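Local coordinates for penicillin-binding protein (Bacillus halodurans, PDB 3TG9) that probably binds beta-lactams and acts through a serine, as a penicillin-binding or beta-lactamase-like enzyme whose natural substrate is not established, at residues D236-K239 / L240-L244; S300-P304 / T305-I309; E174-A178 / N179-R183. All blocks are in the same frame, centred on the assembly; numbering follows the deposited sequence.

How the contacts relate
Contacts 1 and 3 are turns of helices 234-245 and 172-182, whereas contact 2 closes the hairpin of strands 296-303 and 308-314. Contact 1 is the most buried, wedged between this hairpin and helix 58-70; its cross-contact side chains meet through methyl, sulfur and indole groups. It touches contact 2 directly, with W241 NE1 3.0 Å from S300 OG, a probable hydrogen bond. Contact 3, also beside helix 58-70, mixes buried aromatic packing with polar side chains at its exposed end, and meets contact 1 through L240 and V180. Contact 2 runs from sheet core to exposed loop. Nearest atoms of contacts 2 and 3 lie about 12 Å apart.

Contact 1: residues D236-K239 / L240-L244; sequences DMMK and LWLAL
The indole of W241 is met on one side of its plane by M237 from one turn earlier in the helix: the methyl CE of M237 stands above the plane at the NE1 corner, just beyond the ring outline and 3.6 Å from W241 NE1. On that same side the sulfur follows obliquely, M237 SD standing 5.3 Å from the centroid of the five-membered ring and 38° off its normal, a Met-aromatic contact. The carbonyl oxygen of M237 is there too, again oblique, 3.4 Å from W241 CD1. M237 reaches the indole because CG is anti to the backbone N (chi1 -171°) and the chain then bends at chi2, 63°. The same methyl lies 3.7 Å from CD2 of L240, whose side chain runs alongside M237. On another side of the helix, M238 CE and L242 CD1 touch at 3.7 Å as their side chains cross. The i to i+4 bonds given by W241, L242 and A243 are fairly straight, that of L240 weak and bent. The polar end of the indole is satisfied by S300 OG, and D236 OD2 by S189 OG and E188 N. Helix 234-245 thus lies sandwiched: M237, L240 and W241 meet L59 or F60 of helix 58-70, while M237, M238, W241 and L242 rest on V311 or I309 of strand 308-314, with F298 and F302 of strand 296-303 completing the bed.

Contact 2: residues S300-P304 / T305-I309; sequences SAFYP and TSNGI
F302 and I309 form an antiparallel non-hydrogen-bonded pair, and Y303 and G308 the hydrogen-bonded pair next to it, which places these segments at the closed end of a beta hairpin. Y303 N donates to G308 O at 2.8 Å and G308 N returns a bond to Y303 O at 3.0 Å, the second being the more bent. N307 and G308 both face Y303, the geometry of a G1 beta bulge; N307 takes the left-handed helical backbone conformation that lets the chain re-enter the strand. F302 CA also lies 3.3 Å from G308 O, a CA-H...O contact, and I309 CA makes another to A301 O.

Side chains part to the two faces of the sheet. F302 and I309 share one, where I309 CG1 comes to the edge of the phenyl ring, 3.7 Å from F302 CD2. F302 reaches this position with CG anti to its backbone N (chi1 179°), while I309 CG1 stands beside its own backbone N (chi1 -65°). This face packs against helix 234-245, where F302 also touches M245. Y303 projects from the other face toward M324 of helix 320-330, and its hydroxyl bonds to E328 OE1. G308 brings no side chain to this face, and its carbonyl carbon lies at the tyrosine ring edge, 3.8 Å from Y303 CD2.

In the turn, N307 runs alongside F302, its amide plane 54° from the phenyl plane. Its ND2 makes a weak bond to P304 O at 3.2 Å while passing 3.8 Å from F302 CZ.

Contact 3: residues E174-A178 / N179-R183; sequences EYVEA and NVFQR
V176 O carries the end of helix 172-182 into a wider pi-type turn: it accepts from both V180 N (2.8 Å) and F181 N (2.9 Å), combining i to i+4 and i to i+5 bonds, and a weak i to i+5 bond from Q182 N to E177 O follows. N179 folds back over Y175 with CG beside its own backbone N (chi1 -60°), and chi2 of -71° then sets ND2 3.0 Å above the tyrosine ring, over its centre. Packing is tight here, ND2 lying 3.1 Å from Y175 CD1 with amide and ring planes 39° apart, while N179 CB makes a CH-pi contact. The same ND2 donates to Y175 O at 2.9 Å, well out of line, whereas N179 N reaches that oxygen at 2.7 Å nearly straight. Across the turn, V176 CG1 lies 4.0 Å from the centroid of the F181 ring, over one face but displaced toward the rim. Y175 OH bonds to Q67 OE1 of helix 58-70 and E177 OE2 to Y191 N. The ND2 bond and the ring face together probably limit the amide's rotation; its NH2 hydrogens carry partial positive charge, probably making the amide-aromatic contact favourable.

Contact 1: residues D236-K239 / L240-L244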
loop_
_atom_site.group_PDB
_atom_site.type_symbol
_atom_site.label_atom_id
_atom_site.label_comp_id
_atom_site.label_asym_id
_atom_site.label_seq_id
_atom_site.Cartn_x
_atom_site.Cartn_y
_atom_site.Cartn_z
ATOM N N ASP B 236 -4.570 24.591 -5.462
ATOM C CA ASP B 236 -3.172 24.797 -5.093
ATOM C C ASP B 236 -2.260 24.815 -6.347
ATOM O O ASP B 236 -1.229 25.481 -6.357
ATOM C CB ASP B 236 -2.692 23.732 -4.097
ATOM C CG ASP B 236 -2.870 24.156 -2.640
ATOM O OD1 ASP B 236 -3.577 25.156 -2.380
ATOM O OD2 ASP B 236 -2.288 23.495 -1.751
ATOM N N MET B 237 -2.620 24.079 -7.393
ATOM C CA MET B 237 -1.818 24.143 -8.619
ATOM C C MET B 237 -2.069 25.482 -9.300
ATOM O O MET B 237 -1.147 26.117 -9.813
ATOM C CB MET B 237 -2.108 22.994 -9.586
ATOM C CG MET B 237 -1.119 22.950 -10.767
ATOM S SD MET B 237 0.571 22.633 -10.194
ATOM C CE MET B 237 1.562 23.247 -11.570
ATOM N N MET B 238 -3.321 25.918 -9.282
ATOM C CA MET B 238 -3.647 27.252 -9.766
ATOM C C MET B 238 -2.826 28.294 -9.010
ATOM O O MET B 238 -2.219 29.170 -9.605
ATOM C CB MET B 238 -5.134 27.530 -9.580
ATOM C CG MET B 238 -5.568 28.908 -10.072
ATOM S SD MET B 238 -7.095 29.440 -9.300
ATOM C CE MET B 238 -6.462 30.143 -7.779
ATOM N N LYS B 239 -2.805 28.201 -7.690
ATOM C CA LYS B 239 -2.034 29.148 -6.889
ATOM C C LYS B 239 -0.551 29.092 -7.219
ATOM O O LYS B 239 0.159 30.080 -7.050
ATOM C CB LYS B 239 -2.217 28.887 -5.390
ATOM C CG LYS B 239 -3.611 29.176 -4.852
ATOM C CD LYS B 239 -3.648 29.004 -3.334
ATOM C CE LYS B 239 -5.075 28.908 -2.811
ATOM N NZ LYS B 239 -5.991 29.869 -3.504
ATOM N N LEU B 240 -0.069 27.928 -7.649
ATOM C CA LEU B 240 1.352 27.801 -7.945
ATOM C C LEU B 240 1.738 28.585 -9.204
ATOM O O LEU B 240 2.775 29.252 -9.242
ATOM C CB LEU B 240 1.787 26.333 -8.062
ATOM C CG LEU B 240 3.263 26.298 -8.479
ATOM C CD1 LEU B 240 4.120 25.396 -7.647
ATOM C CD2 LEU B 240 3.415 26.022 -9.980
ATOM N N TRP B 241 0.905 28.497 -10.235
ATOM C CA TRP B 241 1.121 29.264 -11.458
ATOM C C TRP B 241 1.050 30.768 -11.160
ATOM O O TRP B 241 1.909 31.543 -11.585
ATOM C CB TRP B 241 0.061 28.904 -12.498
ATOM C CG TRP B 241 0.278 27.602 -13.217
ATOM C CD1 TRP B 241 -0.525 26.495 -13.173
ATOM C CD2 TRP B 241 1.360 27.275 -14.104
ATOM N NE1 TRP B 241 -0.006 25.497 -13.972
ATOM C CE2 TRP B 241 1.148 25.951 -14.556
ATOM C CE3 TRP B 241 2.485 27.971 -14.554
ATOM C CZ2 TRP B 241 2.017 25.316 -15.445
ATOM C CZ3 TRP B 241 3.345 27.341 -15.436
ATOM C CH2 TRP B 241 3.107 26.023 -15.873
ATOM N N LEU B 242 0.009 31.170 -10.433
ATOM C CA LEU B 242 -0.178 32.561 -10.043
ATOM C C LEU B 242 1.057 33.119 -9.347
ATOM O O LEU B 242 1.616 34.120 -9.781
ATOM C CB LEU B 242 -1.408 32.698 -9.152
ATOM C CG LEU B 242 -2.721 32.413 -9.883
ATOM C CD1 LEU B 242 -3.907 32.523 -8.939
ATOM C CD2 LEU B 242 -2.888 33.354 -11.071
ATOM N N ALA B 243 1.494 32.464 -8.279
ATOM C CA ALA B 243 2.695 32.890 -7.561
ATOM C C ALA B 243 3.928 32.952 -8.462
ATOM O O ALA B 243 4.758 33.850 -8.318
ATOM C CB ALA B 243 2.955 31.978 -6.369
ATOM N N LEU B 244 4.062 31.994 -9.376
ATOM C CA LEU B 244 5.201 31.989 -10.287
ATOM C C LEU B 244 5.168 33.212 -11.219
ATOM O O LEU B 244 6.143 33.954 -11.318
ATOM C CB LEU B 244 5.249 30.685 -11.098
ATOM C CG LEU B 244 6.377 30.519 -12.129
ATOM C CD1 LEU B 244 7.761 30.541 -11.471
ATOM C CD2 LEU B 244 6.193 29.244 -12.954
#

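Contact 2: residues S300-P304 / T305-I309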
loop_
_atom_site.group_PDB
_atom_site.type_symbol
_atom_site.label_atom_id
_atom_site.label_comp_id
_atom_site.label_asym_id
_atom_site.label_seq_id
_atom_site.Cartn_x
_atom_site.Cartn_y
_atom_site.Cartn_z
ATOM N N SER B 300 -1.317 20.560 -16.699
ATOM C CA SER B 300 -1.585 21.901 -16.210
ATOM C C SER B 300 -0.812 22.920 -17.037
ATOM O O SER B 300 0.288 22.635 -17.512
ATOM C CB SER B 300 -1.220 22.009 -14.734
ATOM O OG SER B 300 -1.853 23.121 -14.139
ATOM N N ALA B 301 -1.390 24.110 -17.201
ATOM C CA ALA B 301 -0.822 25.098 -18.100
ATOM C C ALA B 301 -1.186 26.524 -17.729
ATOM O O ALA B 301 -2.221 26.779 -17.113
ATOM C CB ALA B 301 -1.251 24.807 -19.528
ATOM N N PHE B 302 -0.313 27.448 -18.111
ATOM C CA PHE B 302 -0.581 28.871 -18.001
ATOM C C PHE B 302 -0.533 29.469 -19.405
ATOM O O PHE B 302 0.460 29.329 -20.119
ATOM C CB PHE B 302 0.457 29.541 -17.110
ATOM C CG PHE B 302 0.266 31.024 -16.967
ATOM C CD1 PHE B 302 0.926 31.903 -17.806
ATOM C CD2 PHE B 302 -0.573 31.539 -15.990
ATOM C CE1 PHE B 302 0.749 33.276 -17.675
ATOM C CE2 PHE B 302 -0.754 32.911 -15.854
ATOM C CZ PHE B 302 -0.096 33.777 -16.696
ATOM N N TYR B 303 -1.617 30.124 -19.801
ATOM C CA TYR B 303 -1.719 30.700 -21.127
ATOM C C TYR B 303 -1.489 32.208 -21.066
ATOM O O TYR B 303 -2.385 32.953 -20.693
ATOM C CB TYR B 303 -3.088 30.376 -21.724
ATOM C CG TYR B 303 -3.408 28.898 -21.704
ATOM C CD1 TYR B 303 -3.152 28.094 -22.802
ATOM C CD2 TYR B 303 -3.957 28.302 -20.581
ATOM C CE1 TYR B 303 -3.445 26.739 -22.787
ATOM C CE2 TYR B 303 -4.245 26.944 -20.555
ATOM C CZ TYR B 303 -3.990 26.172 -21.660
ATOM O OH TYR B 303 -4.275 24.821 -21.630
ATOM N N PRO B 304 -0.273 32.650 -21.431
ATOM C CA PRO B 304 0.185 34.048 -21.341
ATOM C C PRO B 304 -0.755 35.035 -22.037
ATOM O O PRO B 304 -0.891 36.182 -21.606
ATOM C CB PRO B 304 1.535 34.028 -22.074
ATOM C CG PRO B 304 1.980 32.603 -22.050
ATOM C CD PRO B 304 0.724 31.778 -22.080
ATOM N N THR B 305 -1.400 34.587 -23.105
ATOM C CA THR B 305 -2.282 35.455 -23.878
ATOM C C THR B 305 -3.478 35.915 -23.055
ATOM O O THR B 305 -3.738 37.114 -22.922
ATOM C CB THR B 305 -2.794 34.738 -25.138
ATOM O OG1 THR B 305 -1.782 34.781 -26.155
ATOM C CG2 THR B 305 -4.072 35.389 -25.648
ATOM N N SER B 306 -4.202 34.950 -22.503
ATOM C CA SER B 306 -5.433 35.243 -21.795
ATOM C C SER B 306 -5.187 35.282 -20.298
ATOM O O SER B 306 -6.117 35.466 -19.515
ATOM C CB SER B 306 -6.482 34.188 -22.139
ATOM O OG SER B 306 -5.864 32.934 -22.391
ATOM N N ASN B 307 -3.923 35.142 -19.909
ATOM C CA ASN B 307 -3.586 34.885 -18.515
ATOM C C ASN B 307 -4.457 33.771 -17.953
ATOM O O ASN B 307 -4.936 33.851 -16.830
ATOM C CB ASN B 307 -3.707 36.152 -17.668
ATOM C CG ASN B 307 -2.392 36.899 -17.553
ATOM O OD1 ASN B 307 -2.153 37.615 -16.581
ATOM N ND2 ASN B 307 -1.524 36.726 -18.548
ATOM N N GLY B 308 -4.668 32.736 -18.758
ATOM C CA GLY B 308 -5.490 31.613 -18.355
ATOM C C GLY B 308 -4.688 30.581 -17.590
ATOM O O GLY B 308 -3.474 30.495 -17.748
ATOM N N ILE B 309 -5.369 29.821 -16.737
ATOM C CA ILE B 309 -4.765 28.699 -16.014
ATOM C C ILE B 309 -5.705 27.517 -16.124
ATOM O O ILE B 309 -6.908 27.651 -15.889
ATOM C CB ILE B 309 -4.548 29.013 -14.521
ATOM C CG1 ILE B 309 -3.534 30.144 -14.337
ATOM C CG2 ILE B 309 -4.069 27.780 -13.774
ATOM C CD1 ILE B 309 -3.419 30.619 -12.894
#

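Contact 3: residues E174-A178 / N179-R183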
loop_
_atom_site.group_PDB
_atom_site.type_symbol
_atom_site.label_atom_id
_atom_site.label_comp_id
_atom_site.label_asym_id
_atom_site.label_seq_id
_atom_site.Cartn_x
_atom_site.Cartn_y
_atom_site.Cartn_z
ATOM N N GLU B 174 11.284 18.978 2.423
ATOM C CA GLU B 174 11.267 20.082 3.367
ATOM C C GLU B 174 11.484 21.411 2.650
ATOM O O GLU B 174 10.781 22.389 2.914
ATOM C CB GLU B 174 12.335 19.888 4.444
ATOM C CG GLU B 174 11.911 18.972 5.571
ATOM C CD GLU B 174 13.065 18.607 6.485
ATOM O OE1 GLU B 174 14.233 18.764 6.073
ATOM O OE2 GLU B 174 12.802 18.145 7.613
ATOM N N TYR B 175 12.458 21.445 1.745
ATOM C CA TYR B 175 12.746 22.670 1.016
ATOM C C TYR B 175 11.520 23.146 0.234
ATOM O O TYR B 175 11.115 24.307 0.340
ATOM C CB TYR B 175 13.949 22.512 0.080
ATOM C CG TYR B 175 14.340 23.835 -0.559
ATOM C CD1 TYR B 175 15.382 24.597 -0.041
ATOM C CD2 TYR B 175 13.636 24.344 -1.645
ATOM C CE1 TYR B 175 15.726 25.821 -0.599
ATOM C CE2 TYR B 175 13.977 25.570 -2.213
ATOM C CZ TYR B 175 15.024 26.300 -1.685
ATOM O OH TYR B 175 15.374 27.520 -2.237
ATOM N N VAL B 176 10.919 22.244 -0.534
ATOM C CA VAL B 176 9.828 22.626 -1.424
ATOM C C VAL B 176 8.574 23.052 -0.671
ATOM O O VAL B 176 7.955 24.062 -1.003
ATOM C CB VAL B 176 9.491 21.505 -2.429
ATOM C CG1 VAL B 176 8.231 21.846 -3.208
ATOM C CG2 VAL B 176 10.660 21.282 -3.380
ATOM N N GLU B 177 8.196 22.278 0.339
ATOM C CA GLU B 177 7.014 22.590 1.136
ATOM C C GLU B 177 7.166 23.954 1.827
ATOM O O GLU B 177 6.187 24.685 2.025
ATOM C CB GLU B 177 6.743 21.453 2.147
ATOM C CG GLU B 177 6.564 20.085 1.451
ATOM C CD GLU B 177 6.288 18.916 2.399
ATOM O OE1 GLU B 177 6.842 18.889 3.523
ATOM O OE2 GLU B 177 5.529 18.000 2.003
ATOM N N ALA B 178 8.403 24.306 2.161
ATOM C CA ALA B 178 8.685 25.567 2.840
ATOM C C ALA B 178 8.877 26.737 1.862
ATOM O O ALA B 178 8.261 27.791 2.011
ATOM C CB ALA B 178 9.911 25.413 3.733
ATOM N N ASN B 179 9.724 26.539 0.857
ATOM C CA ASN B 179 10.104 27.607 -0.061
ATOM C C ASN B 179 9.250 27.709 -1.314
ATOM O O ASN B 179 9.379 28.666 -2.080
ATOM C CB ASN B 179 11.566 27.450 -0.458
ATOM C CG ASN B 179 12.490 27.517 0.728
ATOM O OD1 ASN B 179 12.678 28.576 1.318
ATOM N ND2 ASN B 179 13.067 26.384 1.095
ATOM N N VAL B 180 8.381 26.732 -1.535
ATOM C CA VAL B 180 7.539 26.761 -2.723
ATOM C C VAL B 180 6.055 26.673 -2.400
ATOM O O VAL B 180 5.297 27.553 -2.774
ATOM C CB VAL B 180 7.923 25.667 -3.730
ATOM C CG1 VAL B 180 6.958 25.677 -4.902
ATOM C CG2 VAL B 180 9.353 25.866 -4.206
ATOM N N PHE B 181 5.630 25.618 -1.712
ATOM C CA PHE B 181 4.217 25.514 -1.358
ATOM C C PHE B 181 3.782 26.640 -0.424
ATOM O O PHE B 181 2.701 27.199 -0.586
ATOM C CB PHE B 181 3.886 24.158 -0.730
ATOM C CG PHE B 181 4.117 22.991 -1.648
ATOM C CD1 PHE B 181 4.227 23.180 -3.020
ATOM C CD2 PHE B 181 4.209 21.704 -1.142
ATOM C CE1 PHE B 181 4.444 22.108 -3.873
ATOM C CE2 PHE B 181 4.419 20.625 -1.986
ATOM C CZ PHE B 181 4.536 20.819 -3.349
ATOM N N GLN B 182 4.625 26.965 0.549
ATOM C CA GLN B 182 4.253 27.914 1.589
ATOM C C GLN B 182 4.338 29.310 1.009
ATOM O O GLN B 182 3.431 30.124 1.174
ATOM C CB GLN B 182 5.205 27.799 2.779
ATOM C CG GLN B 182 4.641 28.331 4.087
ATOM C CD GLN B 182 3.764 27.311 4.801
ATOM O OE1 GLN B 182 2.881 26.692 4.197
ATOM N NE2 GLN B 182 4.007 27.130 6.093
ATOM N N ARG B 183 5.443 29.561 0.319
ATOM C CA ARG B 183 5.723 30.845 -0.301
ATOM C C ARG B 183 4.753 31.153 -1.444
ATOM O O ARG B 183 4.804 32.236 -2.019
ATOM C CB ARG B 183 7.174 30.865 -0.794
ATOM C CG ARG B 183 7.803 32.241 -0.877
ATOM C CD ARG B 183 9.302 32.141 -1.137
ATOM N NE ARG B 183 9.787 33.258 -1.945
ATOM C CZ ARG B 183 11.060 33.439 -2.290
ATOM N NH1 ARG B 183 11.986 32.574 -1.888
ATOM N NH2 ARG B 183 11.411 34.486 -3.041
#